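PDB 2AP3: conserved hypothetical protein from Staphylococcus aureus subsp. aureus, which is of unknown function but, as a putative cell-wall binding lipoprotein, probably acts at the bacterial cell surface. Local coordinates for residues 85-96 with 119-129. Residues are numbered along the deposited sequence; the frame is centred on the assembly and turned at random.
Sequences EEDAIKKSEQDF and DDVLKEKYKLH
His129 NE2 donates to Glu85 OE2 over 2.7 Å, a nearly straight bond at 170° and the shortest polar link between the two segments. The acceptor lies almost in the imidazole plane, and the carboxylate offers its anti lone pair, the one away from its other oxygen. Glu85 gets there on an extended chain, with CG anti to the backbone N (chi1 173°). The bond fixes the direction in which NE2 points, while Ile89 helps keep the ring from turning by pressing on one face: Ile89 CG1 stands over the centre of the His129 ring, 3.6 Å from the centroid. A carboxylate this close would probably favour a protonated imidazole.

One turn back along the second helix, Tyr126 pushes into the hole formed by Ile89, Ser92, Glu93 and Phe96. The aliphatic part of Glu93 covers one face of the phenol, its CB 3.9 Å from the Tyr126 ring centroid, while Ile89 CG2 meets Tyr126 CD1 obliquely. The hydroxyl reaches Ser92, whose OG lies 2.9 Å from Tyr126 OH and is hydrogen-bonded to Glu32.

Phe96 returns the gesture as a knob among Asp119, Leu122, Lys123 and Tyr126. Phe96 CG sits 3.6 Å from Tyr126 CE2, at the edge of the phenol, with the two ring planes 55° apart. On the far end of the phenyl ring, Phe96 CE2 rests 3.8 Å from Leu122 CB, and Lys123 CG and CE flank the Phe96 CE1-CZ end, CE in the ring plane at its edge. Asp119 OD1, also close to this ring, is held by Tyr21.

The two segments run roughly antiparallel, their axes 10.8 Å apart at closest approach, on helices 61-96 and 109-150 of an elongated helical bundle. Ile28 of helix 10-30 packs on Ser92 and Tyr126, Ile35 of helix 33-50 covers Glu85 and Ile89, and Tyr181 of helix 157-195 meets His129 edge-to-face.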
loop_
_atom_site.group_PDB
_atom_site.type_symbol
_atom_site.label_atom_id
_atom_site.label_comp_id
_atom_site.label_asym_id
_atom_site.label_seq_id
_atom_site.Cartn_x
_atom_site.Cartn_y
_atom_site.Cartn_z
ATOM N N GLU A 85 4.017 6.459 2.016
ATOM C CA GLU A 85 3.867 5.059 1.560
ATOM C C GLU A 85 4.161 4.957 0.066
ATOM O O GLU A 85 4.894 4.077 -0.381
ATOM C CB GLU A 85 2.477 4.492 1.898
ATOM C CG GLU A 85 2.243 3.089 1.284
ATOM C CD GLU A 85 0.977 2.402 1.788
ATOM O OE1 GLU A 85 0.463 2.789 2.875
ATOM O OE2 GLU A 85 0.474 1.488 1.071
ATOM N N GLU A 86 3.611 5.885 -0.705
ATOM C CA GLU A 86 3.852 5.907 -2.140
ATOM C C GLU A 86 5.330 6.041 -2.426
ATOM O O GLU A 86 5.868 5.298 -3.271
ATOM C CB GLU A 86 3.087 7.057 -2.779
ATOM C CG GLU A 86 1.568 6.859 -2.681
ATOM C CD GLU A 86 0.845 7.981 -3.381
ATOM O OE1 GLU A 86 0.681 9.083 -2.785
ATOM O OE2 GLU A 86 0.476 7.768 -4.546
ATOM N N ASP A 87 5.987 6.956 -1.714
ATOM C CA ASP A 87 7.425 7.207 -1.898
ATOM C C ASP A 87 8.240 5.971 -1.519
ATOM O O ASP A 87 9.242 5.661 -2.160
ATOM C CB ASP A 87 7.889 8.433 -1.088
ATOM C CG ASP A 87 7.323 9.771 -1.625
ATOM O OD1 ASP A 87 6.790 9.837 -2.750
ATOM O OD2 ASP A 87 7.446 10.785 -0.901
ATOM N N ALA A 88 7.793 5.242 -0.498
ATOM C CA ALA A 88 8.526 4.083 -0.016
ATOM C C ALA A 88 8.470 2.980 -1.054
ATOM O O ALA A 88 9.480 2.331 -1.337
ATOM C CB ALA A 88 7.958 3.604 1.288
ATOM N N ILE A 89 7.294 2.774 -1.631
ATOM C CA ILE A 89 7.124 1.725 -2.632
ATOM C C ILE A 89 7.909 2.085 -3.879
ATOM O O ILE A 89 8.475 1.207 -4.533
ATOM C CB ILE A 89 5.627 1.440 -2.922
ATOM C CG1 ILE A 89 4.990 0.773 -1.697
ATOM C CG2 ILE A 89 5.462 0.605 -4.203
ATOM C CD1 ILE A 89 5.584 -0.639 -1.395
ATOM N N LYS A 90 7.969 3.379 -4.192
ATOM C CA LYS A 90 8.819 3.836 -5.300
ATOM C C LYS A 90 10.276 3.457 -5.030
ATOM O O LYS A 90 10.961 2.932 -5.930
ATOM C CB LYS A 90 8.658 5.337 -5.564
ATOM C CG LYS A 90 9.498 5.858 -6.729
ATOM C CD LYS A 90 8.995 7.217 -7.209
ATOM C CE LYS A 90 10.073 8.016 -7.943
ATOM N NZ LYS A 90 10.434 7.464 -9.286
ATOM N N LYS A 91 10.730 3.681 -3.799
ATOM C CA LYS A 91 12.121 3.400 -3.408
ATOM C C LYS A 91 12.389 1.896 -3.481
ATOM O O LYS A 91 13.410 1.459 -4.015
ATOM C CB LYS A 91 12.386 3.937 -1.995
ATOM C CG LYS A 91 13.760 3.603 -1.397
ATOM C CD LYS A 91 13.845 4.131 0.039
ATOM C CE LYS A 91 14.884 3.415 0.882
ATOM N NZ LYS A 91 16.268 3.802 0.531
ATOM N N SER A 92 11.438 1.117 -2.969
ATOM C CA SER A 92 11.513 -0.334 -2.958
ATOM C C SER A 92 11.629 -0.896 -4.384
ATOM O O SER A 92 12.486 -1.759 -4.660
ATOM C CB SER A 92 10.278 -0.883 -2.225
ATOM O OG SER A 92 10.212 -2.293 -2.274
ATOM N N GLU A 93 10.790 -0.402 -5.292
ATOM C CA GLU A 93 10.811 -0.871 -6.675
ATOM C C GLU A 93 12.132 -0.521 -7.356
ATOM O O GLU A 93 12.669 -1.330 -8.118
ATOM C CB GLU A 93 9.631 -0.330 -7.488
ATOM C CG GLU A 93 9.444 -1.078 -8.811
ATOM C CD GLU A 93 8.565 -0.351 -9.803
ATOM O OE1 GLU A 93 8.889 -0.367 -11.010
ATOM O OE2 GLU A 93 7.550 0.236 -9.390
ATOM N N GLN A 94 12.652 0.674 -7.076
ATOM C CA GLN A 94 13.952 1.098 -7.623
ATOM C C GLN A 94 15.081 0.173 -7.182
ATOM O O GLN A 94 15.974 -0.139 -7.977
ATOM C CB GLN A 94 14.268 2.551 -7.243
ATOM C CG GLN A 94 13.539 3.581 -8.103
ATOM C CD GLN A 94 13.919 5.022 -7.783
ATOM O OE1 GLN A 94 13.056 5.852 -7.494
ATOM N NE2 GLN A 94 15.218 5.327 -7.845
ATOM N N ASP A 95 15.037 -0.254 -5.921
ATOM C CA ASP A 95 16.033 -1.166 -5.369
ATOM C C ASP A 95 15.825 -2.591 -5.875
ATOM O O ASP A 95 16.788 -3.357 -6.004
ATOM C CB ASP A 95 15.993 -1.156 -3.840
ATOM C CG ASP A 95 16.523 0.140 -3.239
ATOM O OD1 ASP A 95 17.104 0.965 -3.975
ATOM O OD2 ASP A 95 16.360 0.329 -2.018
ATOM N N PHE A 96 14.568 -2.934 -6.147
ATOM C CA PHE A 96 14.192 -4.267 -6.618
ATOM C C PHE A 96 14.856 -4.615 -7.940
ATOM O O PHE A 96 15.479 -5.671 -8.060
ATOM C CB PHE A 96 12.666 -4.398 -6.750
ATOM C CG PHE A 96 12.226 -5.489 -7.699
ATOM C CD1 PHE A 96 11.716 -5.169 -8.958
ATOM C CD2 PHE A 96 12.335 -6.832 -7.341
ATOM C CE1 PHE A 96 11.317 -6.170 -9.842
ATOM C CE2 PHE A 96 11.939 -7.840 -8.221
ATOM C CZ PHE A 96 11.432 -7.508 -9.470
ATOM N N ASP A 119 10.347 -13.155 -9.045
ATOM C CA ASP A 119 10.537 -11.811 -9.625
ATOM C C ASP A 119 9.293 -11.277 -10.304
ATOM O O ASP A 119 8.998 -10.085 -10.244
ATOM C CB ASP A 119 11.667 -11.803 -10.655
ATOM C CG ASP A 119 13.013 -11.560 -10.045
ATOM O OD1 ASP A 119 13.090 -11.117 -8.875
ATOM O OD2 ASP A 119 14.019 -11.830 -10.757
ATOM N N ASP A 120 8.572 -12.159 -10.979
ATOM C CA ASP A 120 7.362 -11.749 -11.665
ATOM C C ASP A 120 6.251 -11.389 -10.695
ATOM O O ASP A 120 5.473 -10.491 -10.972
ATOM C CB ASP A 120 6.895 -12.832 -12.637
ATOM C CG ASP A 120 7.832 -12.997 -13.812
ATOM O OD1 ASP A 120 8.571 -12.046 -14.152
ATOM O OD2 ASP A 120 7.820 -14.086 -14.416
ATOM N N VAL A 121 6.184 -12.106 -9.577
ATOM C CA VAL A 121 5.188 -11.836 -8.549
ATOM C C VAL A 121 5.533 -10.548 -7.815
ATOM O O VAL A 121 4.636 -9.776 -7.488
ATOM C CB VAL A 121 4.991 -13.047 -7.589
ATOM C CG1 VAL A 121 3.967 -12.749 -6.483
ATOM C CG2 VAL A 121 4.517 -14.246 -8.401
ATOM N N LEU A 122 6.827 -10.303 -7.602
ATOM C CA LEU A 122 7.257 -9.030 -7.024
ATOM C C LEU A 122 6.929 -7.869 -7.967
ATOM O O LEU A 122 6.453 -6.818 -7.517
ATOM C CB LEU A 122 8.746 -9.065 -6.645
ATOM C CG LEU A 122 9.068 -9.879 -5.389
ATOM C CD1 LEU A 122 10.537 -10.321 -5.370
ATOM C CD2 LEU A 122 8.755 -9.108 -4.111
ATOM N N LYS A 123 7.141 -8.060 -9.272
ATOM C CA LYS A 123 6.676 -7.096 -10.279
ATOM C C LYS A 123 5.163 -6.842 -10.174
ATOM O O LYS A 123 4.719 -5.699 -10.215
ATOM C CB LYS A 123 7.049 -7.553 -11.707
ATOM C CG LYS A 123 8.510 -7.322 -12.026
ATOM C CD LYS A 123 9.059 -8.287 -13.070
ATOM C CE LYS A 123 10.570 -8.155 -13.141
ATOM N NZ LYS A 123 11.229 -9.117 -14.073
ATOM N N GLU A 124 4.382 -7.904 -9.994
ATOM C CA GLU A 124 2.931 -7.763 -9.863
ATOM C C GLU A 124 2.586 -6.989 -8.575
ATOM O O GLU A 124 1.607 -6.213 -8.549
ATOM C CB GLU A 124 2.238 -9.130 -9.883
ATOM C CG GLU A 124 0.727 -9.045 -10.078
ATOM C CD GLU A 124 0.324 -7.980 -11.100
ATOM O OE1 GLU A 124 0.639 -8.137 -12.298
ATOM O OE2 GLU A 124 -0.295 -6.972 -10.703
ATOM N N LYS A 125 3.390 -7.190 -7.523
ATOM C CA LYS A 125 3.197 -6.477 -6.248
ATOM C C LYS A 125 3.253 -4.972 -6.481
ATOM O O LYS A 125 2.359 -4.229 -6.059
ATOM C CB LYS A 125 4.259 -6.874 -5.207
ATOM C CG LYS A 125 4.225 -6.017 -3.911
ATOM C CD LYS A 125 5.463 -6.237 -3.015
ATOM C CE LYS A 125 5.586 -5.172 -1.905
ATOM N NZ LYS A 125 6.724 -5.439 -0.957
ATOM N N TYR A 126 4.313 -4.519 -7.139
ATOM C CA TYR A 126 4.488 -3.093 -7.384
ATOM C C TYR A 126 3.391 -2.510 -8.257
ATOM O O TYR A 126 2.940 -1.389 -8.025
ATOM C CB TYR A 126 5.880 -2.804 -7.933
ATOM C CG TYR A 126 6.968 -3.211 -6.965
ATOM C CD1 TYR A 126 6.975 -2.742 -5.649
ATOM C CD2 TYR A 126 8.011 -4.051 -7.372
ATOM C CE1 TYR A 126 7.980 -3.119 -4.756
ATOM C CE2 TYR A 126 9.025 -4.418 -6.488
ATOM C CZ TYR A 126 8.997 -3.954 -5.188
ATOM O OH TYR A 126 9.992 -4.316 -4.311
ATOM N N LYS A 127 2.934 -3.275 -9.250
ATOM C CA LYS A 127 1.840 -2.814 -10.094
ATOM C C LYS A 127 0.531 -2.711 -9.302
ATOM O O LYS A 127 -0.213 -1.725 -9.420
ATOM C CB LYS A 127 1.675 -3.733 -11.307
ATOM C CG LYS A 127 0.636 -3.232 -12.299
ATOM C CD LYS A 127 0.430 -4.165 -13.476
ATOM C CE LYS A 127 -0.823 -3.772 -14.238
ATOM N NZ LYS A 127 -1.095 -4.696 -15.377
ATOM N N LEU A 128 0.247 -3.720 -8.493
ATOM C CA LEU A 128 -0.985 -3.700 -7.726
ATOM C C LEU A 128 -0.941 -2.617 -6.654
ATOM O O LEU A 128 -1.980 -2.053 -6.303
ATOM C CB LEU A 128 -1.300 -5.070 -7.129
ATOM C CG LEU A 128 -2.007 -6.071 -8.053
ATOM C CD1 LEU A 128 -2.092 -7.425 -7.345
ATOM C CD2 LEU A 128 -3.405 -5.568 -8.430
ATOM N N HIS A 129 0.248 -2.297 -6.149
ATOM C CA HIS A 129 0.290 -1.178 -5.207
ATOM C C HIS A 129 -0.107 0.146 -5.863
ATOM O O HIS A 129 -0.810 0.963 -5.250
ATOM C CB HIS A 129 1.644 -1.007 -4.523
ATOM C CG HIS A 129 1.571 -0.024 -3.399
ATOM N ND1 HIS A 129 1.754 1.329 -3.586
ATOM C CD2 HIS A 129 1.196 -0.182 -2.109
ATOM C CE1 HIS A 129 1.549 1.961 -2.442
ATOM N NE2 HIS A 129 1.234 1.064 -1.524
#